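Local structure of esterase (5DWD) at residues B[106-111]-B[145-150]; B[171-176]-B[202-207]; B[184-189]-B[196-201]; B[211-216]-B[233-238]; B[215-220]-B[225-230]. The protein probably hydrolyses carboxylic esters, as an alpha/beta-hydrolase of the phospholipase/carboxylesterase family. All blocks are in the same frame, centred on the assembly; numbering follows the deposited sequence. Where two conformers were deposited one is given.

Contact 1 of 5, residues B[106-111]-B[145-150]; sequences AGAETA and ALYTGL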
# COMPACT_ATOMS: atom_id res chain seq x y z
N ALA B 106 -19.30 6.12 18.10
CA ALA B 106 -19.61 7.56 18.00
C ALA B 106 -18.35 8.39 18.14
O ALA B 106 -18.13 9.39 17.49
CB ALA B 106 -20.60 7.96 19.06
N GLY B 107 -17.55 7.97 19.10
CA GLY B 107 -16.35 8.68 19.44
C GLY B 107 -15.31 8.73 18.35
O GLY B 107 -14.73 9.79 18.13
N ALA B 108 -14.98 7.60 17.74
CA ALA B 108 -14.02 7.65 16.64
C ALA B 108 -14.50 8.54 15.49
O ALA B 108 -13.74 9.29 14.92
CB ALA B 108 -13.73 6.26 16.15
N GLU B 109 -15.80 8.49 15.21
CA GLU B 109 -16.33 9.35 14.16
C GLU B 109 -16.27 10.83 14.47
O GLU B 109 -16.00 11.64 13.60
CB GLU B 109 -17.73 8.93 13.81
CG GLU B 109 -18.06 9.48 12.45
CD GLU B 109 -19.18 8.73 11.83
OE1 GLU B 109 -18.91 7.63 11.29
OE2 GLU B 109 -20.31 9.26 11.90
N THR B 110 -16.46 11.21 15.72
CA THR B 110 -16.28 12.61 16.13
C THR B 110 -14.81 13.05 16.20
O THR B 110 -14.45 14.17 15.91
CB THR B 110 -16.93 12.84 17.50
OG1 THR B 110 -16.33 11.93 18.42
CG2 THR B 110 -18.35 12.49 17.49
N ALA B 111 -13.92 12.15 16.61
CA ALA B 111 -12.51 12.45 16.76
C ALA B 111 -11.75 12.48 15.42
O ALA B 111 -10.75 13.21 15.26
CB ALA B 111 -11.84 11.36 17.67
N ALA B 145 -5.34 5.64 15.35
CA ALA B 145 -4.34 5.52 14.33
C ALA B 145 -4.85 4.70 13.15
O ALA B 145 -4.69 5.07 11.98
CB ALA B 145 -3.04 4.96 14.86
N LEU B 146 -5.55 3.58 13.45
CA LEU B 146 -6.15 2.79 12.46
C LEU B 146 -7.34 3.48 11.77
O LEU B 146 -7.48 3.39 10.54
CB LEU B 146 -6.57 1.44 13.06
CG LEU B 146 -5.38 0.52 13.45
CD1 LEU B 146 -5.91 -0.63 14.32
CD2 LEU B 146 -4.66 -0.05 12.24
N TYR B 147 -8.20 4.12 12.54
CA TYR B 147 -9.48 4.68 12.04
C TYR B 147 -9.20 5.83 11.09
O TYR B 147 -9.63 5.81 9.94
CB TYR B 147 -10.30 5.15 13.22
CG TYR B 147 -11.75 5.46 12.85
CD1 TYR B 147 -12.11 6.68 12.30
CD2 TYR B 147 -12.73 4.45 12.99
CE1 TYR B 147 -13.45 6.94 11.96
CE2 TYR B 147 -14.02 4.71 12.65
CZ TYR B 147 -14.37 5.93 12.14
OH TYR B 147 -15.74 6.12 11.86
N THR B 148 -8.39 6.78 11.52
CA THR B 148 -7.98 7.93 10.69
C THR B 148 -6.98 7.52 9.64
O THR B 148 -7.08 7.93 8.49
CB THR B 148 -7.50 9.08 11.54
OG1 THR B 148 -8.62 9.48 12.36
CG2 THR B 148 -6.98 10.25 10.69
N GLY B 149 -5.96 6.70 10.01
CA GLY B 149 -4.88 6.38 9.10
C GLY B 149 -5.37 5.73 7.81
O GLY B 149 -4.88 6.02 6.76
N LEU B 150 -6.31 4.83 7.94
CA LEU B 150 -6.81 4.02 6.81
C LEU B 150 -7.81 4.80 5.99
O LEU B 150 -8.10 4.37 4.89
CB LEU B 150 -7.39 2.66 7.26
CG LEU B 150 -6.32 1.78 7.89
CD1 LEU B 150 -6.97 0.49 8.39
CD2 LEU B 150 -5.15 1.45 6.95
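Between 106-111 and 145-150 the apolar contact is Ala-108 on Tyr-147. The methyl of Ala-108 sits over the centre of the tyrosine ring in a CH-pi contact, its CB 3.8 Å from the ring centroid and 11° off the ring normal. CD2 and CE2 are the ring atoms nearest this methyl, while CE1 runs beside the backbone carbonyl of Ala-108. Tyr-147 reaches across because its CG stands anti to the backbone N (chi1 -168°). Val-167 touches both residues, Met-144 also touches Ala-108, and Arg-151 adds a cation-pi contact to the same ring.

The polar part is looser. Glu-109 OE1 comes to 3.6 Å from Tyr-147 OH without a hydrogen bond, the carboxylate plane turned 47° from the ring; the charge of Glu-109 is instead paired with Lys-171, which also packs against the tyrosine. A leucine in place of Tyr-147 would probably leave the Ala-108 methyl without its ring face and Arg-151 without its cation-pi partner.

With an alanine on one side and an aromatic face on the other, the two segments meet through dispersion and shape, and electrostatic pairing is passed on to Lys-171 in helix 169-175.

Contact 2 of 5, residues B[171-176]-B[202-207]; sequences KLEAEI and LPKLID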
# COMPACT_ATOMS: atom_id res chain seq x y z
N LYS B 171 -17.94 -0.32 8.57
CA LYS B 171 -17.73 0.99 8.00
C LYS B 171 -16.38 1.05 7.26
O LYS B 171 -16.28 1.69 6.20
CB LYS B 171 -17.81 2.05 9.11
CG LYS B 171 -18.36 3.37 8.64
CD LYS B 171 -18.09 4.52 9.61
CE LYS B 171 -19.08 4.48 10.75
NZ LYS B 171 -20.36 5.17 10.44
N LEU B 172 -15.37 0.35 7.79
CA LEU B 172 -14.00 0.44 7.22
C LEU B 172 -13.96 -0.15 5.81
O LEU B 172 -13.34 0.37 4.88
CB LEU B 172 -13.00 -0.34 8.09
CG LEU B 172 -11.56 -0.28 7.63
CD1 LEU B 172 -11.02 1.15 7.60
CD2 LEU B 172 -10.71 -1.19 8.55
N GLU B 173 -14.60 -1.27 5.65
CA GLU B 173 -14.81 -1.86 4.32
C GLU B 173 -15.23 -0.85 3.22
O GLU B 173 -14.66 -0.83 2.14
CB GLU B 173 -15.83 -3.01 4.44
CG GLU B 173 -15.51 -4.19 3.52
CD GLU B 173 -16.46 -5.36 3.69
OE1 GLU B 173 -17.26 -5.36 4.65
OE2 GLU B 173 -16.41 -6.29 2.84
N ALA B 174 -16.17 0.04 3.55
CA ALA B 174 -16.71 1.01 2.64
C ALA B 174 -15.91 2.28 2.59
O ALA B 174 -15.99 3.01 1.63
CB ALA B 174 -18.15 1.34 3.04
N GLU B 175 -15.11 2.56 3.62
CA GLU B 175 -14.48 3.86 3.75
C GLU B 175 -12.97 3.85 3.60
O GLU B 175 -12.38 4.92 3.53
CB GLU B 175 -14.84 4.48 5.09
CG GLU B 175 -16.35 4.76 5.20
CD GLU B 175 -16.82 5.46 6.46
OE1 GLU B 175 -16.05 5.68 7.43
OE2 GLU B 175 -18.04 5.74 6.51
N ILE B 176 -12.38 2.68 3.55
CA ILE B 176 -10.92 2.60 3.47
C ILE B 176 -10.47 3.37 2.24
O ILE B 176 -11.07 3.19 1.17
CB ILE B 176 -10.41 1.17 3.52
CG1 ILE B 176 -8.90 1.18 3.50
CG2 ILE B 176 -10.86 0.34 2.32
CD1 ILE B 176 -8.33 -0.12 3.96
N LEU B 202 -6.32 -8.54 12.33
CA LEU B 202 -5.31 -8.97 11.39
C LEU B 202 -5.96 -9.53 10.11
O LEU B 202 -5.73 -9.05 8.98
CB LEU B 202 -4.36 -9.99 12.03
CG LEU B 202 -3.41 -10.68 11.06
CD1 LEU B 202 -2.40 -9.66 10.57
CD2 LEU B 202 -2.72 -11.85 11.69
N PRO B 203 -6.81 -10.54 10.24
CA PRO B 203 -7.43 -11.01 8.97
C PRO B 203 -8.37 -10.01 8.23
O PRO B 203 -8.43 -10.09 7.00
CB PRO B 203 -8.17 -12.29 9.38
CG PRO B 203 -8.40 -12.07 10.85
CD PRO B 203 -7.17 -11.40 11.37
N LYS B 204 -9.07 -9.13 8.92
CA LYS B 204 -9.85 -8.11 8.33
C LYS B 204 -8.98 -7.22 7.49
O LYS B 204 -9.32 -6.91 6.33
CB LYS B 204 -10.52 -7.28 9.39
CG LYS B 204 -11.54 -6.30 8.85
CD LYS B 204 -12.65 -6.92 8.02
CE LYS B 204 -13.39 -5.85 7.22
NZ LYS B 204 -14.71 -6.39 6.79
N LEU B 205 -7.86 -6.78 8.08
CA LEU B 205 -6.92 -5.90 7.33
C LEU B 205 -6.33 -6.61 6.11
O LEU B 205 -6.25 -6.03 5.02
CB LEU B 205 -5.81 -5.41 8.22
CG LEU B 205 -6.32 -4.52 9.37
CD1 LEU B 205 -5.10 -4.17 10.20
CD2 LEU B 205 -6.98 -3.21 8.90
N ILE B 206 -6.00 -7.90 6.26
CA ILE B 206 -5.47 -8.62 5.13
C ILE B 206 -6.53 -8.73 4.02
O ILE B 206 -6.20 -8.61 2.79
CB ILE B 206 -4.92 -9.99 5.58
CG1 ILE B 206 -3.63 -9.82 6.36
CG2 ILE B 206 -4.67 -10.91 4.37
CD1 ILE B 206 -3.20 -11.07 7.11
N ASP B 207 -7.78 -8.95 4.40
CA ASP B 207 -8.88 -9.07 3.45
C ASP B 207 -9.14 -7.78 2.68
O ASP B 207 -9.56 -7.80 1.52
CB ASP B 207 -10.17 -9.52 4.10
CG ASP B 207 -10.21 -11.05 4.28
OD1 ASP B 207 -9.38 -11.79 3.68
OD2 ASP B 207 -11.09 -11.56 5.01
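Helices 169-175 and 196-207 of the alpha/beta-hydrolase fold meet here through two side chains each, an apolar pair on the inner side and a charged pair toward the surface. They stand well apart, with Glu-173 CA and Lys-204 CA, the nearest such pair, 8.9 Å from each other, and side chains alone bridge the interval.

Leu-172 and Leu-205 make the inner contact methyl to methyl, CD2 of Leu-172 lying 4.3 Å from CD2 of Leu-205. This is a light touch between two buried residues, and both have further neighbours: Leu-172 packs on Leu-208, and Leu-205 on Leu-150, Ile-210 and Ala-212.

Farther out, Lys-204 spans most of the distance. Its CG is anti to the backbone N (chi1 -171°), a bend at chi2 (57°) redirects the chain, and the remaining methylenes run extended to the ammonium group. Glu-173 is also extended beyond CG, and the two side chains cross at about a right angle. NZ of Lys-204 stops 3.5 Å from OE1 of Glu-173, a salt bridge whose hydrogen bond is weak; the same nitrogen lies 3.7 Å from CD of Glu-173. Near the end of helix 196-207, Asp-207 O accepts a hydrogen bond from Lys-179 of the second subunit.

The long ion pair at an exposed glutamate probably contributes charge attraction more than precise orientation, whereas the leucines give the interface its buried apolar side.

Contact 3 of 5, residues B[184-189]-B[196-201]; sequences LIHGDL and IGSETA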
# COMPACT_ATOMS: atom_id res chain seq x y z
N LEU B 184 0.41 -4.63 14.09
CA LEU B 184 -0.35 -4.72 15.32
C LEU B 184 0.47 -5.41 16.37
O LEU B 184 1.09 -6.44 16.05
CB LEU B 184 -1.61 -5.55 15.10
CG LEU B 184 -2.51 -5.13 13.91
CD1 LEU B 184 -3.54 -6.23 13.60
CD2 LEU B 184 -3.20 -3.80 14.12
N ILE B 185 0.48 -4.85 17.59
CA ILE B 185 1.23 -5.40 18.69
C ILE B 185 0.33 -5.40 19.87
O ILE B 185 -0.26 -4.36 20.20
CB ILE B 185 2.45 -4.50 18.99
CG1 ILE B 185 3.41 -4.57 17.79
CG2 ILE B 185 3.15 -4.97 20.29
CD1 ILE B 185 4.55 -3.69 17.88
N HIS B 186 0.23 -6.56 20.59
CA HIS B 186 -0.78 -6.64 21.64
C HIS B 186 -0.34 -7.67 22.69
O HIS B 186 0.13 -8.68 22.29
CB HIS B 186 -2.14 -7.02 20.98
CG HIS B 186 -3.36 -6.55 21.71
ND1 HIS B 186 -4.35 -5.88 21.05
CD2 HIS B 186 -3.71 -6.53 23.02
CE1 HIS B 186 -5.31 -5.55 21.89
NE2 HIS B 186 -4.94 -5.89 23.10
N GLY B 187 -0.56 -7.37 23.95
CA GLY B 187 -0.27 -8.33 25.06
C GLY B 187 -1.35 -9.32 25.29
O GLY B 187 -2.53 -9.01 25.26
N ASP B 188 -0.97 -10.59 25.48
CA ASP B 188 -2.05 -11.57 25.64
C ASP B 188 -2.71 -11.65 26.96
O ASP B 188 -3.78 -12.21 27.00
CB ASP B 188 -1.66 -12.98 25.25
CG ASP B 188 -0.51 -13.47 25.95
OD1 ASP B 188 -0.06 -12.89 26.93
OD2 ASP B 188 -0.06 -14.57 25.49
N LEU B 189 -2.15 -11.03 27.98
CA LEU B 189 -2.78 -10.91 29.28
C LEU B 189 -3.57 -9.60 29.47
O LEU B 189 -3.97 -9.29 30.55
CB LEU B 189 -1.71 -11.04 30.36
CG LEU B 189 -0.86 -12.32 30.41
CD1 LEU B 189 0.07 -12.20 31.62
CD2 LEU B 189 -1.77 -13.52 30.48
N ILE B 196 -8.00 -10.35 21.62
CA ILE B 196 -8.93 -10.56 20.54
C ILE B 196 -9.09 -9.37 19.58
O ILE B 196 -9.25 -9.57 18.40
CB ILE B 196 -10.32 -11.05 21.04
CG1 ILE B 196 -11.09 -11.58 19.81
CG2 ILE B 196 -11.12 -9.95 21.68
CD1 ILE B 196 -11.99 -12.73 20.07
N GLY B 197 -8.98 -8.17 20.11
CA GLY B 197 -9.05 -6.94 19.29
C GLY B 197 -8.07 -7.02 18.15
O GLY B 197 -8.40 -6.70 17.02
N SER B 198 -6.82 -7.30 18.46
CA SER B 198 -5.81 -7.32 17.35
C SER B 198 -5.85 -8.64 16.59
O SER B 198 -5.57 -8.66 15.40
CB SER B 198 -4.38 -7.09 17.88
OG SER B 198 -4.23 -5.74 18.31
N GLU B 199 -6.20 -9.74 17.25
CA GLU B 199 -6.31 -11.01 16.53
C GLU B 199 -7.39 -11.02 15.47
O GLU B 199 -7.15 -11.62 14.41
CB GLU B 199 -6.56 -12.19 17.51
CG GLU B 199 -5.40 -12.41 18.47
CD GLU B 199 -5.77 -13.37 19.60
OE1 GLU B 199 -6.89 -13.26 20.11
OE2 GLU B 199 -4.92 -14.18 19.98
N THR B 200 -8.51 -10.39 15.70
CA THR B 200 -9.58 -10.30 14.69
C THR B 200 -9.26 -9.22 13.66
O THR B 200 -9.68 -9.31 12.49
CB THR B 200 -10.94 -10.06 15.28
OG1 THR B 200 -11.02 -8.85 16.03
CG2 THR B 200 -11.31 -11.21 16.19
N ALA B 201 -8.51 -8.21 14.11
CA ALA B 201 -8.08 -7.12 13.20
C ALA B 201 -7.25 -7.63 12.04
O ALA B 201 -7.41 -7.12 10.91
CB ALA B 201 -7.32 -6.01 13.92
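Ser-198 has the most surface covered in this contact, and its hydroxyl meets the imidazole of His-186 edge-on. OG of Ser-198 lies in the ring plane, 2.7 Å from ND1 of His-186, in a nearly straight hydrogen bond (165°) for which either group could supply the proton. Both side chains turn to make it: CG of His-186 points away from its backbone N (chi1 -152°), and the serine OG is anti to the carbonyl carbon. CB of Ser-198 follows the hydroxyl in and comes to 3.4 Å from ND1 of His-186. The other ring nitrogen, NE2, is hydrogen-bonded to Val-193 O, so the imidazole is held at two points and its rotation is fixed.

Strand 182-187 and helix 196-207 are the first two elements of a beta-alpha-beta unit completed by strand 212-217, and the helix packs back along the strand it follows. The short axes run at 148° to each other, with a closest approach of 8.3 Å.

Leu-184, two residues before the histidine on the same side of the strand, supplies the apolar half of the contact. Its CD1 reaches the carbonyl oxygen of Ser-198 at 3.6 Å and the methyl of Ala-201, one helical turn on, at 3.8 Å from CD1 to CB. CB of Leu-184 lies 4.1 Å from OG of Ser-198. Leu-214 of the neighbouring strand touches both Leu-184 and Ser-198, closing the cluster from the third element of the unit.

Contact 4 of 5, residues B[211-216]-B[233-238]; sequences DARLHI and TAFLRE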
# COMPACT_ATOMS: atom_id res chain seq x y z
N ASP B 211 -1.05 -4.99 3.81
CA ASP B 211 0.05 -5.77 4.26
C ASP B 211 0.19 -5.61 5.77
O ASP B 211 0.92 -4.74 6.29
CB ASP B 211 1.31 -5.37 3.51
CG ASP B 211 2.47 -6.22 3.83
OD1 ASP B 211 2.34 -7.24 4.54
OD2 ASP B 211 3.58 -5.77 3.47
N ALA B 212 -0.53 -6.48 6.49
CA ALA B 212 -0.65 -6.35 7.94
C ALA B 212 0.08 -7.46 8.63
O ALA B 212 0.08 -8.57 8.13
CB ALA B 212 -2.12 -6.46 8.33
N ARG B 213 0.62 -7.19 9.80
CA ARG B 213 1.30 -8.18 10.61
C ARG B 213 0.84 -8.04 12.04
O ARG B 213 0.55 -6.92 12.48
CB ARG B 213 2.76 -7.88 10.69
CG ARG B 213 3.45 -7.80 9.38
CD ARG B 213 4.77 -7.14 9.70
NE ARG B 213 5.38 -6.81 8.45
CZ ARG B 213 6.66 -6.63 8.29
NH1 ARG B 213 7.52 -6.80 9.30
NH2 ARG B 213 7.08 -6.37 7.06
N LEU B 214 1.05 -9.11 12.81
CA LEU B 214 0.66 -9.12 14.23
C LEU B 214 1.74 -9.77 15.07
O LEU B 214 2.24 -10.84 14.71
CB LEU B 214 -0.67 -9.89 14.43
CG LEU B 214 -1.13 -10.31 15.84
CD1 LEU B 214 -1.48 -9.11 16.67
CD2 LEU B 214 -2.36 -11.20 15.74
N HIS B 215 2.08 -9.12 16.19
CA HIS B 215 2.98 -9.61 17.14
C HIS B 215 2.29 -9.62 18.48
O HIS B 215 1.89 -8.57 18.99
CB HIS B 215 4.25 -8.78 17.20
CG HIS B 215 5.17 -9.19 18.28
ND1 HIS B 215 6.06 -10.23 18.10
CD2 HIS B 215 5.29 -8.80 19.56
CE1 HIS B 215 6.71 -10.43 19.24
NE2 HIS B 215 6.28 -9.56 20.13
N ILE B 216 2.14 -10.82 19.08
CA ILE B 216 1.63 -10.92 20.45
C ILE B 216 2.76 -10.94 21.45
O ILE B 216 3.73 -11.74 21.32
CB ILE B 216 0.78 -12.22 20.59
CG1 ILE B 216 -0.34 -12.27 19.58
CG2 ILE B 216 0.26 -12.37 22.01
CD1 ILE B 216 -1.40 -11.27 19.70
N THR B 233 10.60 -1.47 16.72
CA THR B 233 11.87 -0.85 16.33
C THR B 233 12.42 -1.52 15.08
O THR B 233 12.81 -0.88 14.12
CB THR B 233 12.93 -0.91 17.48
OG1 THR B 233 12.42 -0.30 18.66
CG2 THR B 233 14.21 -0.18 17.07
N ALA B 234 12.37 -2.84 15.04
CA ALA B 234 12.77 -3.54 13.85
C ALA B 234 11.93 -3.23 12.64
O ALA B 234 12.45 -3.18 11.54
CB ALA B 234 12.87 -5.02 14.13
N PHE B 235 10.61 -3.07 12.82
CA PHE B 235 9.75 -2.68 11.74
C PHE B 235 10.10 -1.27 11.25
O PHE B 235 10.14 -1.06 10.04
CB PHE B 235 8.30 -2.78 12.20
CG PHE B 235 7.26 -2.42 11.16
CD1 PHE B 235 6.98 -3.25 10.09
CD2 PHE B 235 6.48 -1.26 11.27
CE1 PHE B 235 5.94 -2.93 9.19
CE2 PHE B 235 5.45 -0.97 10.39
CZ PHE B 235 5.21 -1.79 9.33
N LEU B 236 10.32 -0.35 12.15
CA LEU B 236 10.78 1.05 11.79
C LEU B 236 12.10 1.01 10.97
O LEU B 236 12.23 1.70 9.95
CB LEU B 236 10.96 1.88 13.03
CG LEU B 236 9.83 2.76 13.60
CD1 LEU B 236 8.61 2.94 12.78
CD2 LEU B 236 9.84 3.03 15.08
N ARG B 237 13.01 0.12 11.37
CA ARG B 237 14.26 -0.03 10.63
C ARG B 237 14.00 -0.54 9.22
O ARG B 237 14.73 -0.15 8.28
CB ARG B 237 15.27 -0.93 11.37
CG ARG B 237 16.21 -0.18 12.26
CD ARG B 237 17.42 -1.01 12.63
NE ARG B 237 17.00 -1.89 13.70
CZ ARG B 237 17.16 -1.66 15.00
NH1 ARG B 237 17.78 -0.56 15.45
NH2 ARG B 237 16.68 -2.57 15.87
N GLU B 238 12.99 -1.39 9.02
CA GLU B 238 12.67 -1.90 7.69
C GLU B 238 12.19 -0.79 6.81
O GLU B 238 12.49 -0.78 5.62
CB GLU B 238 11.49 -2.90 7.68
CG GLU B 238 11.75 -4.31 8.04
CD GLU B 238 10.49 -5.16 7.83
OE1 GLU B 238 10.02 -5.77 8.79
OE2 GLU B 238 9.94 -5.18 6.73
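Arg-213 leaves its strand with CG anti to the carbonyl carbon (chi1 -58°) and stays extended as far as NE, which carries the guanidinium across to helix 226-239. From the helix, Glu-238 has its CG likewise anti to the carbonyl carbon and is extended beyond it, and the two side chains approach from opposite directions.

They meet in an end-on, two-pronged salt bridge. NH1 of Arg-213 donates to OE1 of Glu-238 at 2.8 Å and NH2 of Arg-213 to OE2 of Glu-238 at 3.1 Å, each N-H...O angle being 158°. Both oxygens use their syn lone pairs, and the guanidinium and carboxylate are nearly coplanar.

Phe-235, one turn earlier on the helix, lies over one face of the guanidinium. Its ring presents an edge, with CD1 3.7 Å from NH1 of Arg-213 and the planes 71° apart, so this is no parallel stack. The phenylalanine also packs on Leu-183, Ala-158 and Ile-160 of the central sheet.

Replacing Arg-213 by alanine is likely to leave the Glu-238 carboxylate without its two-pronged mate and the Phe-235 edge without the guanidinium beside it. Two bonds and an aromatic edge limit how far the guanidinium can turn, and the paired charges tie one of the two edge strands of the sheet within the chain, 212-217, to the C-terminal helix.

Contact 5 of 5, residues B[215-220]-B[225-230]; sequences HISQGS and AQDGLD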
# COMPACT_ATOMS: atom_id res chain seq x y z
N HIS B 215 2.08 -9.12 16.19
CA HIS B 215 2.98 -9.61 17.14
C HIS B 215 2.29 -9.62 18.48
O HIS B 215 1.89 -8.57 18.99
CB HIS B 215 4.25 -8.78 17.20
CG HIS B 215 5.17 -9.19 18.28
ND1 HIS B 215 6.06 -10.23 18.10
CD2 HIS B 215 5.29 -8.80 19.56
CE1 HIS B 215 6.71 -10.43 19.24
NE2 HIS B 215 6.28 -9.56 20.13
N ILE B 216 2.14 -10.82 19.08
CA ILE B 216 1.63 -10.92 20.45
C ILE B 216 2.76 -10.94 21.45
O ILE B 216 3.73 -11.74 21.32
CB ILE B 216 0.78 -12.22 20.59
CG1 ILE B 216 -0.34 -12.27 19.58
CG2 ILE B 216 0.26 -12.37 22.01
CD1 ILE B 216 -1.40 -11.27 19.70
N SER B 217 2.65 -10.09 22.47
CA SER B 217 3.61 -10.00 23.57
C SER B 217 3.06 -10.93 24.61
O SER B 217 2.18 -10.60 25.34
CB SER B 217 3.73 -8.57 24.10
OG SER B 217 4.32 -7.69 23.14
N GLN B 218 3.66 -12.13 24.69
CA GLN B 218 3.22 -13.16 25.63
C GLN B 218 3.51 -12.73 27.07
O GLN B 218 4.58 -12.24 27.37
CB GLN B 218 3.96 -14.48 25.32
N GLY B 219 2.52 -12.87 27.91
CA GLY B 219 2.71 -12.58 29.30
C GLY B 219 2.68 -11.15 29.72
O GLY B 219 3.04 -10.82 30.87
N SER B 220 2.18 -10.30 28.84
CA SER B 220 2.11 -8.92 29.13
C SER B 220 0.65 -8.39 29.02
O SER B 220 -0.11 -8.92 28.22
CB SER B 220 3.05 -8.21 28.13
OG SER B 220 2.94 -6.79 28.21
N ALA B 225 5.31 -3.97 26.00
CA ALA B 225 6.29 -4.94 26.56
C ALA B 225 7.61 -4.68 25.82
O ALA B 225 7.63 -4.18 24.69
CB ALA B 225 5.84 -6.36 26.38
N GLN B 226 8.72 -5.03 26.45
CA GLN B 226 10.02 -4.93 25.79
C GLN B 226 10.04 -5.63 24.43
O GLN B 226 10.55 -5.08 23.45
CB GLN B 226 11.12 -5.56 26.68
CG GLN B 226 12.55 -5.45 26.08
CD GLN B 226 12.99 -3.99 26.07
OE1 GLN B 226 12.98 -3.35 27.12
NE2 GLN B 226 13.28 -3.43 24.88
N ASP B 227 9.48 -6.81 24.34
CA ASP B 227 9.45 -7.46 23.06
C ASP B 227 8.57 -6.76 22.02
O ASP B 227 8.90 -6.83 20.85
CB ASP B 227 9.06 -8.90 23.14
CG ASP B 227 7.65 -9.08 23.58
OD1 ASP B 227 7.47 -9.11 24.78
OD2 ASP B 227 6.72 -9.17 22.75
N GLY B 228 7.47 -6.15 22.43
CA GLY B 228 6.64 -5.32 21.52
C GLY B 228 7.45 -4.11 21.01
O GLY B 228 7.45 -3.79 19.79
N LEU B 229 8.16 -3.47 21.91
CA LEU B 229 9.02 -2.35 21.57
C LEU B 229 10.13 -2.75 20.58
O LEU B 229 10.29 -2.14 19.53
CB LEU B 229 9.63 -1.81 22.84
CG LEU B 229 10.49 -0.56 22.70
CD1 LEU B 229 9.66 0.50 21.98
CD2 LEU B 229 11.02 -0.02 24.03
N ASP B 230 10.82 -3.85 20.87
CA ASP B 230 11.76 -4.39 19.90
C ASP B 230 11.19 -4.77 18.53
O ASP B 230 11.81 -4.43 17.48
CB ASP B 230 12.48 -5.59 20.53
CG ASP B 230 13.33 -5.18 21.80
OD1 ASP B 230 13.60 -3.97 22.03
OD2 ASP B 230 13.72 -6.09 22.53
O HOH W 1 3.65 -5.12 23.79
O HOH W 2 5.80 -9.87 26.76
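Asp-227 projects from the first turn of helix 226-239 toward the end of strand 212-217, and most of the polar contact runs through it. Its CB comes within 4.2 Å of NE2 of His-215. CG lies between the backbone N and the carbonyl carbon (chi1 67°), a setting that turns the carboxylate toward the strand; this carbon is near both Ser-217 OG and His-215 NE2.

At the tip the two oxygens have separate work. OD2 accepts twice. NE2 of His-215 donates to OD2 of Asp-227 at 2.7 Å, almost within the imidazole plane and to the anti lone pair, with the ring and carboxylate planes 55° apart. In the conformer described, OG of Ser-217 donates to the same OD2 of Asp-227 at 2.8 Å, arriving from above the carboxylate plane. OD1 accepts from a water that also donates to Gln-218 O, linking the carboxylate to the turn after the strand. The carboxylate probably stabilises the NE2-H form and may favour a positive imidazolium.

A second water donates to that OG of Ser-217 and accepts from Ala-225 N, bridging strand and helix start. The Ala-225 methyl packs against Ser-217 at the end of the strand and Ser-220 in the loop, its CB 3.8 Å from CB of Ser-217 and 3.5 Å from OG of Ser-220. CA of Gly-228 lies 4.2 Å from CD2 of His-215.

Ser-217 to Ser-220 form a type II beta turn and Ala-225 occupies the N-cap: this strand-to-helix connection leads from the last strand of the alpha/beta-hydrolase sheet into the C-terminal helix.

From the N terminus, contact 1 closes the first loop, bringing helix 140-149 back against helix 101-126 around strand 133-138. Contact 2 then opens at helix 169-175 and closes at helix 196-207, with contact 3 nested inside its loop; the two share helix 196-207. Contacts 4 and 5 come after contact 2; their first segments overlap at His-215 and Ile-216, and contact 5 returns to helix 226-239 earlier, by the shorter loop. Lys-171 joins contacts 1 and 2 by its salt bridge to Glu-109, while neighbouring strands 182-187 and 212-217 connect contact 3 to contacts 4 and 5. Contacts 1 and 5, with centres about 25 Å apart, do not touch.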